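Local coordinates for protein 6-phosphogluconate dehydrogenase, NAD-binding (Mycolicibacterium smegmatis MC2 155, PDB 6SMT) that reduces imines with S-enantioselectivity and binds NADPH, the probable hydride donor for the reaction, at residues Arg27-Ala32 with Arg153-Thr158; Val75-Val80 with Ser100-Asp105; Gly118-Asp123 with Gln146-Glu151; Asp273-Ala278 with Ser286-Glu291. One frame throughout, in Å; residues are numbered along the deposited sequence.

Contact 1: residues Arg27-Ala32 with Arg153-Thr158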
loop_
_atom_site.group_PDB
_atom_site.type_symbol
_atom_site.label_atom_id
_atom_site.label_comp_id
_atom_site.label_asym_id
_atom_site.label_seq_id
_atom_site.Cartn_x
_atom_site.Cartn_y
_atom_site.Cartn_z
ATOM N N ARG B 27 27.350 -0.791 -11.267
ATOM C CA ARG B 27 27.553 -2.244 -11.488
ATOM C C ARG B 27 26.812 -2.691 -12.714
ATOM O O ARG B 27 27.319 -3.495 -13.507
ATOM C CB ARG B 27 27.091 -3.087 -10.306
ATOM C CG ARG B 27 27.981 -2.950 -9.086
ATOM C CD ARG B 27 27.579 -4.007 -8.036
ATOM N NE ARG B 27 26.172 -4.018 -7.604
ATOM C CZ ARG B 27 25.681 -3.254 -6.611
ATOM N NH1 ARG B 27 26.455 -2.377 -6.012
ATOM N NH2 ARG B 27 24.399 -3.285 -6.365
ATOM N N ALA B 28 25.587 -2.244 -12.930
ATOM C CA ALA B 28 24.827 -2.715 -14.097
ATOM C C ALA B 28 25.517 -2.228 -15.374
ATOM O O ALA B 28 25.508 -2.999 -16.399
ATOM C CB ALA B 28 23.392 -2.223 -14.025
ATOM N N LEU B 29 25.994 -0.987 -15.435
ATOM C CA LEU B 29 26.623 -0.437 -16.634
ATOM C C LEU B 29 27.948 -1.192 -16.852
ATOM O O LEU B 29 28.238 -1.525 -18.038
ATOM C CB LEU B 29 26.863 1.050 -16.462
ATOM C CG LEU B 29 25.579 1.878 -16.374
ATOM C CD1 LEU B 29 25.911 3.230 -15.785
ATOM C CD2 LEU B 29 24.872 1.939 -17.732
ATOM N N LEU B 30 28.667 -1.508 -15.787
ATOM C CA LEU B 30 29.924 -2.281 -15.979
ATOM C C LEU B 30 29.604 -3.680 -16.451
ATOM O O LEU B 30 30.352 -4.225 -17.349
ATOM C CB LEU B 30 30.701 -2.335 -14.673
ATOM C CG LEU B 30 31.421 -1.074 -14.258
ATOM C CD1 LEU B 30 31.833 -1.210 -12.780
ATOM C CD2 LEU B 30 32.649 -0.832 -15.112
ATOM N N ASP B 31 28.581 -4.291 -15.898
ATOM C CA ASP B 31 28.256 -5.668 -16.291
ATOM C C ASP B 31 27.844 -5.698 -17.750
ATOM O O ASP B 31 28.126 -6.787 -18.364
ATOM C CB ASP B 31 27.111 -6.171 -15.438
ATOM C CG ASP B 31 27.407 -6.480 -14.029
ATOM O OD1 ASP B 31 28.596 -6.532 -13.618
ATOM O OD2 ASP B 31 26.392 -6.729 -13.260
ATOM N N ALA B 32 27.337 -4.625 -18.351
ATOM C CA ALA B 32 26.875 -4.490 -19.763
ATOM C C ALA B 32 28.078 -4.282 -20.693
ATOM O O ALA B 32 27.862 -4.121 -21.927
ATOM C CB ALA B 32 25.869 -3.384 -19.941
ATOM N N ARG B 153 18.959 5.622 -25.380
ATOM C CA ARG B 153 18.077 4.505 -24.939
ATOM C C ARG B 153 18.878 3.223 -24.992
ATOM O O ARG B 153 18.631 2.402 -24.124
ATOM C CB ARG B 153 16.873 4.424 -25.914
ATOM C CG ARG B 153 15.844 3.377 -25.534
ATOM C CD ARG B 153 14.801 3.146 -26.607
ATOM N NE ARG B 153 13.502 2.954 -25.966
ATOM C CZ ARG B 153 13.215 1.968 -25.117
ATOM N NH1 ARG B 153 14.095 1.028 -24.857
ATOM N NH2 ARG B 153 12.024 1.904 -24.536
ATOM N N GLY B 154 19.815 3.049 -25.911
ATOM C CA GLY B 154 20.576 1.790 -26.044
ATOM C C GLY B 154 21.491 1.551 -24.850
ATOM O O GLY B 154 21.559 0.423 -24.349
ATOM N N VAL B 155 22.152 2.561 -24.339
ATOM C CA VAL B 155 22.899 2.480 -23.056
ATOM C C VAL B 155 21.894 2.299 -21.929
ATOM O O VAL B 155 22.059 1.452 -21.041
ATOM C CB VAL B 155 23.799 3.695 -22.889
ATOM C CG1 VAL B 155 24.264 3.885 -21.466
ATOM C CG2 VAL B 155 24.938 3.552 -23.877
ATOM N N LEU B 156 20.857 3.126 -21.890
ATOM C CA LEU B 156 19.970 3.154 -20.701
ATOM C C LEU B 156 19.254 1.798 -20.588
ATOM O O LEU B 156 18.836 1.440 -19.490
ATOM C CB LEU B 156 18.989 4.318 -20.868
ATOM C CG LEU B 156 19.583 5.735 -20.729
ATOM C CD1 LEU B 156 18.628 6.787 -21.164
ATOM C CD2 LEU B 156 20.121 6.025 -19.357
ATOM N N ASP B 157 18.922 1.147 -21.698
ATOM C CA ASP B 157 18.133 -0.111 -21.643
ATOM C C ASP B 157 18.832 -1.193 -20.834
ATOM O O ASP B 157 18.118 -2.067 -20.362
ATOM C CB ASP B 157 17.987 -0.699 -23.046
ATOM C CG ASP B 157 16.819 -0.187 -23.859
ATOM O OD1 ASP B 157 15.804 0.231 -23.236
ATOM O OD2 ASP B 157 16.940 -0.174 -25.114
ATOM N N THR B 158 20.148 -1.065 -20.577
ATOM C CA THR B 158 20.845 -2.040 -19.739
ATOM C C THR B 158 20.416 -1.863 -18.269
ATOM O O THR B 158 20.633 -2.784 -17.497
ATOM C CB THR B 158 22.374 -1.920 -19.865
ATOM O OG1 THR B 158 22.860 -0.710 -19.321
ATOM C CG2 THR B 158 22.853 -1.894 -21.291
#
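The carbonyl oxygen of V155 is gripped twice by T158, the residue with the largest share of this contact. T158 OG1 donates to V155 O over 2.9 Å, nearly in line with the carbonyl bond (169°). T158 N also reaches V155 O, at 3.2 Å. The contact joins two helix ends of the Rossmann-type NADPH-binding domain, that of helix 20-31 and that of helix 146-156. T158 OG1 sits between its own backbone N and carbonyl carbon (chi1 68°), which turns the hydroxyl back to V155. The OG1 bond should hold the side chain in this rotation, while T158 N shares the same acceptor. T158 CG2 then lies against A32 CB at 3.6 Å. L29 crosses T158 at about a right angle. Its apolar neighbour here is V155, with L29 CD2 and V155 CG1 4.3 Å apart. L29 and V155 both rest on V13 of strand 12-16, and H34 touches L29 and T158. L29 CD2 ends 3.7 Å from T158 OG1.

Contact 2: residues Val75-Val80 with Ser100-Asp105. With NDP (NADPH dihydro-nicotinamide-adenine-dinucleotide phosphate), chain L.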
loop_
_atom_site.group_PDB
_atom_site.type_symbol
_atom_site.label_atom_id
_atom_site.label_comp_id
_atom_site.label_asym_id
_atom_site.label_seq_id
_atom_site.Cartn_x
_atom_site.Cartn_y
_atom_site.Cartn_z
ATOM N N VAL B 75 21.043 12.551 -3.368
ATOM C CA VAL B 75 19.836 12.619 -2.502
ATOM C C VAL B 75 18.793 13.550 -3.087
ATOM O O VAL B 75 17.632 13.164 -3.071
ATOM C CB VAL B 75 20.210 12.998 -1.070
ATOM C CG1 VAL B 75 20.801 14.390 -0.984
ATOM C CG2 VAL B 75 18.959 12.872 -0.179
ATOM N N ASP B 76 19.133 14.722 -3.615
ATOM C CA ASP B 76 18.144 15.673 -4.105
ATOM C C ASP B 76 18.765 16.622 -5.114
ATOM O O ASP B 76 19.965 16.493 -5.436
ATOM C CB ASP B 76 17.502 16.433 -2.940
ATOM C CG ASP B 76 18.477 17.345 -2.154
ATOM O OD1 ASP B 76 19.591 17.585 -2.557
ATOM O OD2 ASP B 76 18.112 17.791 -0.964
ATOM N N HIS B 77 17.981 17.574 -5.656
ATOM C CA HIS B 77 18.465 18.521 -6.668
ATOM C C HIS B 77 19.320 19.622 -6.030
ATOM O O HIS B 77 20.070 20.166 -6.797
ATOM C CB HIS B 77 17.377 18.993 -7.612
ATOM C CG HIS B 77 17.138 17.995 -8.693
ATOM N ND1 HIS B 77 17.377 18.302 -10.036
ATOM C CD2 HIS B 77 16.842 16.648 -8.658
ATOM C CE1 HIS B 77 17.158 17.216 -10.799
ATOM N NE2 HIS B 77 16.813 16.179 -9.971
ATOM N N ASP B 78 19.264 19.860 -4.726
ATOM C CA ASP B 78 20.291 20.791 -4.176
ATOM C C ASP B 78 21.679 20.148 -4.359
ATOM O O ASP B 78 22.636 20.834 -4.820
ATOM C CB ASP B 78 20.050 21.144 -2.723
ATOM C CG ASP B 78 18.902 22.145 -2.550
ATOM O OD1 ASP B 78 18.609 22.902 -3.457
ATOM O OD2 ASP B 78 18.455 22.210 -1.452
ATOM N N ALA B 79 21.793 18.835 -4.163
ATOM C CA ALA B 79 23.064 18.123 -4.396
ATOM C C ALA B 79 23.346 18.072 -5.862
ATOM O O ALA B 79 24.499 18.310 -6.280
ATOM C CB ALA B 79 22.986 16.778 -3.782
ATOM N N VAL B 80 22.388 17.711 -6.738
ATOM C CA VAL B 80 22.645 17.715 -8.190
ATOM C C VAL B 80 23.226 19.056 -8.635
ATOM O O VAL B 80 24.195 19.045 -9.372
ATOM C CB VAL B 80 21.358 17.415 -8.991
ATOM C CG1 VAL B 80 21.544 17.567 -10.488
ATOM C CG2 VAL B 80 20.873 16.009 -8.688
ATOM N N SER B 100 17.817 11.848 -9.512
ATOM C CA SER B 100 17.781 12.209 -8.098
ATOM C C SER B 100 16.392 12.722 -7.766
ATOM O O SER B 100 15.939 13.713 -8.400
ATOM C CB SER B 100 18.850 13.282 -7.798
ATOM O OG SER B 100 20.160 12.782 -8.187
ATOM N N SER B 101 15.678 12.105 -6.845
ATOM C CA SER B 101 14.244 12.406 -6.683
ATOM C C SER B 101 14.006 13.810 -6.131
ATOM O O SER B 101 14.583 14.129 -5.067
ATOM C CB SER B 101 13.655 11.296 -5.779
ATOM O OG SER B 101 12.234 11.492 -5.694
ATOM N N ASP B 102 13.216 14.617 -6.794
ATOM C CA ASP B 102 12.859 15.957 -6.349
ATOM C C ASP B 102 11.661 16.420 -7.183
ATOM O O ASP B 102 11.081 15.626 -7.949
ATOM C CB ASP B 102 14.061 16.922 -6.482
ATOM C CG ASP B 102 14.154 18.017 -5.441
ATOM O OD1 ASP B 102 13.072 18.575 -5.060
ATOM O OD2 ASP B 102 15.303 18.354 -5.005
ATOM N N THR B 103 11.224 17.688 -6.961
ATOM C CA THR B 103 9.966 18.156 -7.557
ATOM C C THR B 103 10.111 18.476 -9.034
ATOM O O THR B 103 11.205 18.642 -9.597
ATOM C CB THR B 103 9.497 19.401 -6.853
ATOM O OG1 THR B 103 10.443 20.444 -7.152
ATOM C CG2 THR B 103 9.396 19.173 -5.375
ATOM N N PRO B 104 8.978 18.520 -9.755
ATOM C CA PRO B 104 9.011 18.917 -11.143
ATOM C C PRO B 104 9.728 20.251 -11.398
ATOM O O PRO B 104 10.470 20.367 -12.351
ATOM C CB PRO B 104 7.517 18.949 -11.517
ATOM C CG PRO B 104 6.926 17.915 -10.588
ATOM C CD PRO B 104 7.675 18.006 -9.301
ATOM N N ASP B 105 9.481 21.238 -10.514
ATOM C CA ASP B 105 10.148 22.513 -10.794
ATOM C C ASP B 105 11.651 22.372 -10.578
ATOM O O ASP B 105 12.374 23.120 -11.273
ATOM C CB ASP B 105 9.588 23.617 -9.905
ATOM C CG ASP B 105 8.323 24.239 -10.495
ATOM O OD1 ASP B 105 7.974 24.054 -11.721
ATOM O OD2 ASP B 105 7.678 24.971 -9.757
HETATM P PA NDP L . 20.806 8.923 -1.045
HETATM O O1A NDP L . 19.479 9.448 -1.509
HETATM O O2A NDP L . 21.020 8.587 0.398
HETATM O O5B NDP L . 21.937 9.910 -1.553
HETATM C C5B NDP L . 23.293 9.584 -1.197
HETATM C C4B NDP L . 24.207 10.118 -2.271
HETATM O O4B NDP L . 24.071 11.563 -2.396
HETATM C C3B NDP L . 25.691 9.878 -1.931
HETATM O O3B NDP L . 26.455 9.693 -3.108
HETATM C C2B NDP L . 26.049 11.183 -1.253
HETATM O O2B NDP L . 27.422 11.561 -1.222
HETATM C C1B NDP L . 25.354 12.131 -2.210
HETATM N N9A NDP L . 25.187 13.489 -1.702
HETATM C C8A NDP L . 24.374 13.924 -0.682
HETATM N N7A NDP L . 24.447 15.221 -0.493
HETATM C C5A NDP L . 25.367 15.673 -1.426
HETATM C C6A NDP L . 25.929 16.943 -1.715
HETATM N N6A NDP L . 25.547 18.076 -1.132
HETATM N N1A NDP L . 26.847 17.000 -2.703
HETATM C C2A NDP L . 27.211 15.886 -3.344
HETATM N N3A NDP L . 26.772 14.639 -3.140
HETATM C C4A NDP L . 25.867 14.598 -2.155
HETATM O O3 NDP L . 21.264 7.605 -1.835
HETATM P PN NDP L . 20.659 6.491 -2.743
HETATM O O1N NDP L . 21.767 5.897 -3.493
HETATM O O2N NDP L . 19.820 5.588 -1.911
HETATM O O5D NDP L . 19.625 7.241 -3.719
HETATM C C5D NDP L . 20.089 8.154 -4.707
HETATM C C4D NDP L . 18.862 8.704 -5.392
HETATM O O4D NDP L . 18.195 7.599 -6.054
HETATM C C3D NDP L . 17.822 9.381 -4.488
HETATM O O3D NDP L . 17.284 10.567 -5.060
HETATM C C2D NDP L . 16.744 8.318 -4.372
HETATM O O2D NDP L . 15.430 8.801 -4.109
HETATM C C1D NDP L . 16.811 7.595 -5.692
HETATM N N1N NDP L . 16.367 6.189 -5.632
HETATM C C2N NDP L . 16.923 5.324 -4.727
HETATM C C3N NDP L . 16.475 4.054 -4.591
HETATM C C7N NDP L . 17.051 3.107 -3.616
HETATM O O7N NDP L . 16.507 1.980 -3.562
HETATM N N7N NDP L . 18.097 3.412 -2.867
HETATM C C4N NDP L . 15.360 3.584 -5.388
HETATM C C5N NDP L . 14.848 4.516 -6.373
HETATM C C6N NDP L . 15.351 5.724 -6.503
HETATM P P2B NDP L . 28.337 10.905 -0.048
HETATM O O1X NDP L . 29.628 11.777 -0.095
HETATM O O2X NDP L . 27.581 11.117 1.261
HETATM O O3X NDP L . 28.564 9.470 -0.308
HETATM O O HOH W 1 15.055 12.840 -2.374
HETATM O O HOH W 2 16.308 13.811 -11.250
HETATM O O HOH W 3 16.685 19.868 -3.334
#
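This is a buried, mostly polar contact between two loops of the Rossmann-type domain. The loops follow strands 69-72 and 95-98 and lead into helices 77-87 and 104-116; NADPH lies against the loops and the first turn of helix 77-87. D102 ties them together. Its OD2 accepts from H77 N, in the first turn of the helix, at 2.9 Å and 161°, on the anti lone pair. Water 3 also donates to D102 OD2 and accepts from D78 N. D102 OD1 takes T103 N, so both carboxylate oxygens are held. D76 is the N-cap of helix 77-87 and accepts A79 N on OD1 at 3.0 Å. The H77 ring has V80 CG2 over the centre of one face, while S100 O and water 2 lie in plane at its edge. Water 2 joins H77 NE2 to S100 N, and H77 ND1 bonds to T110. V80 CG2 also meets S100 OG at 3.3 Å; that hydroxyl is bonded to V74 N and V72 O. S101 N donates to the ribose oxygen O3D of NADPH over 2.9 Å (163°). S101 OG bonds to D176. Water 1 links V75 O and S101 O. H250 of the second subunit packs on D102. At the adenine, V75 CG1 approaches C8A at 3.6 Å and A79 CB approaches C5A at 3.5 Å.

Contact 3: residues Gly118-Asp123 with Gln146-Glu151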
loop_
_atom_site.group_PDB
_atom_site.type_symbol
_atom_site.label_atom_id
_atom_site.label_comp_id
_atom_site.label_asym_id
_atom_site.label_seq_id
_atom_site.Cartn_x
_atom_site.Cartn_y
_atom_site.Cartn_z
ATOM N N GLY B 118 25.770 24.564 -22.212
ATOM C CA GLY B 118 25.802 23.934 -23.524
ATOM C C GLY B 118 25.713 22.431 -23.454
ATOM O O GLY B 118 25.934 21.769 -24.445
ATOM N N GLY B 119 25.150 21.932 -22.341
ATOM C CA GLY B 119 24.784 20.498 -22.269
ATOM C C GLY B 119 23.334 20.280 -22.672
ATOM O O GLY B 119 22.548 21.250 -22.881
ATOM N N ARG B 120 22.956 19.012 -22.732
ATOM C CA ARG B 120 21.599 18.466 -23.035
ATOM C C ARG B 120 21.154 17.803 -21.719
ATOM O O ARG B 120 22.063 17.370 -20.959
ATOM C CB ARG B 120 21.794 17.556 -24.258
ATOM C CG ARG B 120 22.003 18.352 -25.558
ATOM C CD ARG B 120 21.964 17.519 -26.818
ATOM N NE ARG B 120 22.986 16.513 -26.778
ATOM C CZ ARG B 120 23.027 15.443 -27.555
ATOM N NH1 ARG B 120 22.053 15.232 -28.409
ATOM N NH2 ARG B 120 24.030 14.595 -27.462
ATOM N N TYR B 121 19.856 17.804 -21.433
ATOM C CA TYR B 121 19.392 17.207 -20.159
ATOM C C TYR B 121 18.199 16.336 -20.395
ATOM O O TYR B 121 17.251 16.742 -21.077
ATOM C CB TYR B 121 19.022 18.315 -19.163
ATOM C CG TYR B 121 18.646 17.812 -17.794
ATOM C CD1 TYR B 121 19.591 17.345 -16.920
ATOM C CD2 TYR B 121 17.354 17.828 -17.378
ATOM C CE1 TYR B 121 19.254 16.922 -15.666
ATOM C CE2 TYR B 121 16.990 17.439 -16.104
ATOM C CZ TYR B 121 17.934 16.906 -15.253
ATOM O OH TYR B 121 17.617 16.490 -13.977
ATOM N N LEU B 122 18.191 15.175 -19.754
ATOM C CA LEU B 122 16.951 14.408 -19.521
ATOM C C LEU B 122 16.757 14.356 -18.023
ATOM O O LEU B 122 17.745 14.201 -17.284
ATOM C CB LEU B 122 16.951 12.986 -20.067
ATOM C CG LEU B 122 17.098 12.894 -21.548
ATOM C CD1 LEU B 122 17.332 11.424 -21.940
ATOM C CD2 LEU B 122 15.868 13.425 -22.241
ATOM N N ASP B 123 15.536 14.358 -17.522
ATOM C CA ASP B 123 15.257 14.048 -16.115
ATOM C C ASP B 123 14.729 12.634 -16.037
ATOM O O ASP B 123 13.965 12.198 -16.923
ATOM C CB ASP B 123 14.206 14.998 -15.522
ATOM C CG ASP B 123 14.287 14.931 -13.985
ATOM O OD1 ASP B 123 15.406 15.204 -13.445
ATOM O OD2 ASP B 123 13.276 14.471 -13.318
ATOM N N GLN B 146 12.459 14.022 -26.904
ATOM C CA GLN B 146 12.286 12.623 -27.347
ATOM C C GLN B 146 13.497 12.132 -28.087
ATOM O O GLN B 146 13.992 11.035 -27.803
ATOM C CB GLN B 146 11.027 12.398 -28.169
ATOM C CG GLN B 146 10.731 10.914 -28.334
ATOM C CD GLN B 146 9.399 10.668 -29.025
ATOM O OE1 GLN B 146 8.747 11.621 -29.500
ATOM N NE2 GLN B 146 9.024 9.400 -29.123
ATOM N N ALA B 147 14.077 12.946 -28.935
ATOM C CA ALA B 147 15.231 12.488 -29.718
ATOM C C ALA B 147 16.414 12.226 -28.836
ATOM O O ALA B 147 17.236 11.377 -29.177
ATOM C CB ALA B 147 15.600 13.586 -30.703
ATOM N N LEU B 148 16.545 12.969 -27.742
ATOM C CA LEU B 148 17.695 12.803 -26.827
ATOM C C LEU B 148 17.502 11.506 -26.051
ATOM O O LEU B 148 18.470 10.713 -25.864
ATOM C CB LEU B 148 17.747 14.028 -25.919
ATOM C CG LEU B 148 18.856 14.020 -24.892
ATOM C CD1 LEU B 148 20.173 14.057 -25.627
ATOM C CD2 LEU B 148 18.698 15.248 -23.998
ATOM N N PHE B 149 16.289 11.194 -25.590
ATOM C CA PHE B 149 16.007 9.884 -25.019
ATOM C C PHE B 149 16.373 8.775 -26.033
ATOM O O PHE B 149 17.012 7.823 -25.689
ATOM C CB PHE B 149 14.552 9.820 -24.593
ATOM C CG PHE B 149 14.132 8.447 -24.178
ATOM C CD1 PHE B 149 14.440 7.935 -22.922
ATOM C CD2 PHE B 149 13.371 7.680 -25.022
ATOM C CE1 PHE B 149 14.059 6.652 -22.560
ATOM C CE2 PHE B 149 12.950 6.435 -24.671
ATOM C CZ PHE B 149 13.333 5.895 -23.457
ATOM N N ASP B 150 15.929 8.944 -27.267
ATOM C CA ASP B 150 16.192 7.895 -28.277
ATOM C C ASP B 150 17.702 7.723 -28.497
ATOM O O ASP B 150 18.139 6.560 -28.699
ATOM C CB ASP B 150 15.482 8.263 -29.584
ATOM C CG ASP B 150 13.975 8.277 -29.426
ATOM O OD1 ASP B 150 13.398 7.530 -28.592
ATOM O OD2 ASP B 150 13.347 8.961 -30.239
ATOM N N GLU B 151 18.460 8.782 -28.488
ATOM C CA GLU B 151 19.939 8.797 -28.677
ATOM C C GLU B 151 20.596 7.900 -27.638
ATOM O O GLU B 151 21.595 7.207 -27.951
ATOM C CB GLU B 151 20.512 10.200 -28.640
ATOM C CG GLU B 151 22.028 10.287 -28.638
ATOM C CD GLU B 151 22.586 11.706 -28.695
ATOM O OE1 GLU B 151 21.791 12.665 -28.965
ATOM O OE2 GLU B 151 23.802 11.835 -28.478
#
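R120 and E151 form the ionic part of the contact. R120 grips the carboxylate end-on, NH1 to E151 OE1 at 2.6 Å and NH2 to E151 OE2 at 2.9 Å. Both oxygens are met on the syn side. The guanidinium and carboxylate planes are turned 45° apart. R120 is modelled in two conformers and the bridge is described for one, so its permanence is doubtful. L148 links the ionic and apolar parts: its CD1 lies over one face of the guanidinium, 3.6 Å from R120 NH1. L148 CD2 meets L122 CG at 3.8 Å, the two leucines sliding past each other in opposite directions. L122 CD1 reaches the helix backbone at F149 CA, 3.7 Å away. The F149 ring leads off to W164 and F142. The helix segment 146-151 crosses strand segment 120-123 at 85°, with axes 8.8 Å apart, on one face of the Rossmann-type sheet. Y121 points away from that helix and packs on helix 104-116, and the strand itself lies between 95-98 and 139-143.

Contact 4: residues Asp273-Ala278 with Ser286-Glu291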
loop_
_atom_site.group_PDB
_atom_site.type_symbol
_atom_site.label_atom_id
_atom_site.label_comp_id
_atom_site.label_asym_id
_atom_site.label_seq_id
_atom_site.Cartn_x
_atom_site.Cartn_y
_atom_site.Cartn_z
ATOM N N ASP B 273 -14.834 10.544 7.308
ATOM C CA ASP B 273 -15.921 11.197 8.034
ATOM C C ASP B 273 -16.446 12.389 7.206
ATOM O O ASP B 273 -17.671 12.636 7.276
ATOM C CB ASP B 273 -15.462 11.614 9.404
ATOM C CG ASP B 273 -15.291 10.496 10.402
ATOM O OD1 ASP B 273 -15.769 9.357 10.079
ATOM O OD2 ASP B 273 -14.727 10.790 11.506
ATOM N N ALA B 274 -15.582 13.160 6.591
ATOM C CA ALA B 274 -16.067 14.256 5.758
ATOM C C ALA B 274 -16.906 13.752 4.604
ATOM O O ALA B 274 -17.879 14.372 4.219
ATOM C CB ALA B 274 -14.902 15.031 5.304
ATOM N N THR B 275 -16.579 12.556 4.040
ATOM C CA THR B 275 -17.345 12.010 2.952
ATOM C C THR B 275 -18.752 11.591 3.438
ATOM O O THR B 275 -19.730 11.784 2.720
ATOM C CB THR B 275 -16.582 10.799 2.387
ATOM O OG1 THR B 275 -15.288 11.216 1.930
ATOM C CG2 THR B 275 -17.267 10.182 1.195
ATOM N N VAL B 276 -18.841 10.993 4.606
ATOM C CA VAL B 276 -20.136 10.658 5.242
ATOM C C VAL B 276 -20.910 11.968 5.418
ATOM O O VAL B 276 -22.124 12.008 5.060
ATOM C CB VAL B 276 -19.927 9.931 6.565
ATOM C CG1 VAL B 276 -21.254 9.759 7.326
ATOM C CG2 VAL B 276 -19.288 8.583 6.291
ATOM N N ALA B 277 -20.252 12.964 5.983
ATOM C CA ALA B 277 -20.960 14.236 6.317
ATOM C C ALA B 277 -21.451 14.897 5.042
ATOM O O ALA B 277 -22.520 15.636 5.130
ATOM C CB ALA B 277 -20.068 15.093 7.137
ATOM N N ALA B 278 -20.830 14.702 3.898
ATOM C CA ALA B 278 -21.204 15.255 2.592
ATOM C C ALA B 278 -22.371 14.487 1.992
ATOM O O ALA B 278 -22.783 14.844 0.887
ATOM C CB ALA B 278 -20.039 15.280 1.689
ATOM N N SER B 286 -14.035 4.863 -3.517
ATOM C CA SER B 286 -13.504 5.761 -4.548
ATOM C C SER B 286 -13.867 7.230 -4.316
ATOM O O SER B 286 -13.174 8.129 -4.712
ATOM C CB SER B 286 -13.974 5.300 -5.903
ATOM O OG SER B 286 -15.403 5.195 -5.905
ATOM N N ARG B 287 -14.927 7.515 -3.588
ATOM C CA ARG B 287 -15.345 8.895 -3.317
ATOM C C ARG B 287 -14.464 9.546 -2.278
ATOM O O ARG B 287 -14.444 10.771 -2.210
ATOM C CB ARG B 287 -16.763 8.830 -2.757
ATOM C CG ARG B 287 -17.402 10.151 -2.405
ATOM C CD ARG B 287 -17.735 10.985 -3.565
ATOM N NE ARG B 287 -18.989 10.602 -4.155
ATOM C CZ ARG B 287 -19.646 11.274 -5.118
ATOM N NH1 ARG B 287 -19.078 12.320 -5.716
ATOM N NH2 ARG B 287 -20.830 10.815 -5.507
ATOM N N ILE B 288 -13.796 8.806 -1.400
ATOM C CA ILE B 288 -13.169 9.389 -0.166
ATOM C C ILE B 288 -12.176 10.479 -0.552
ATOM O O ILE B 288 -12.083 11.517 0.158
ATOM C CB ILE B 288 -12.554 8.285 0.700
ATOM C CG1 ILE B 288 -13.637 7.389 1.317
ATOM C CG2 ILE B 288 -11.674 8.881 1.829
ATOM C CD1 ILE B 288 -13.073 6.039 1.817
ATOM N N ALA B 289 -11.307 10.209 -1.506
ATOM C CA ALA B 289 -10.180 11.102 -1.796
ATOM C C ALA B 289 -10.680 12.491 -2.217
ATOM O O ALA B 289 -9.904 13.472 -2.039
ATOM C CB ALA B 289 -9.320 10.473 -2.839
ATOM N N SER B 290 -11.895 12.636 -2.740
ATOM C CA SER B 290 -12.387 13.999 -3.016
ATOM C C SER B 290 -12.204 14.901 -1.798
ATOM O O SER B 290 -11.879 16.097 -2.011
ATOM C CB SER B 290 -13.831 13.961 -3.406
ATOM O OG SER B 290 -13.937 13.230 -4.624
ATOM N N GLU B 291 -12.501 14.431 -0.591
ATOM C CA GLU B 291 -12.463 15.193 0.656
ATOM C C GLU B 291 -11.044 15.545 1.074
ATOM O O GLU B 291 -10.865 16.236 2.076
ATOM C CB GLU B 291 -13.241 14.533 1.784
ATOM C CG GLU B 291 -14.721 14.513 1.438
ATOM C CD GLU B 291 -15.369 15.909 1.377
ATOM O OE1 GLU B 291 -14.888 16.839 2.082
ATOM O OE2 GLU B 291 -16.420 16.001 0.733
HETATM O O HOH W 4 -15.552 12.514 -0.690
#
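T275 has the most surface buried by this contact, and it meets three residues of 286-291. Its methyl CG2 lies 3.6 Å from R287 CG. Its hydroxyl OG1 faces E291 CG at 3.4 Å and I288 CA at 3.5 Å. The hydroxyl is bonded to Y271 O, one turn earlier in its own helix. It also accepts from water 4, at 2.9 Å. The same water donates to R287 O over 2.6 Å and so bridges the T275 hydroxyl to the backbone of 286-291. With chi1 at -59°, OG1 lies beside its backbone N and points to both the water and Y271 O. The contact belongs to the helical C-terminal domain of the 6-phosphogluconate dehydrogenase-like fold. The chain turns back after helix 263-280, and the 3-10 segment 286-291 packs against that helix. V241 of helix 241-257 touches both T275 and I288. A289 packs on G191 of the second subunit. E291 has the next largest share of the contact. Its chain is bent at chi2 (-66°), which lays the carboxylate along the helix surface beside A274 and A278. A274 also touches the E291 stem, near CB and CG. E291 OE1 is 3.7 Å from A274 CB, and E291 OE2 is 3.8 Å from A278 CB.

Contacts 1, 2 and 3 all belong to the Rossmann-type domain, while contact 4 is in the helical C-terminal domain, its centre about 46 Å from that of contact 1. Contacts 1 and 3 use opposite ends of helix 146-156. Contacts 2 and 3 are the more buried. Contact 2 lies at the cofactor, held by a carboxylate bonded to a helix amide and by bridging waters. Contact 3 has a buried leucine pair with an exposed ion pair. Contact 1 is smaller, partly buried and mainly apolar across its segments. Contact 4 is also partly buried, with a water bridge. Contacts 2 and 3 touch where H77 CE1 lies 3.3 Å from Y121 OH. Contacts 2 and 4 both reach the second subunit.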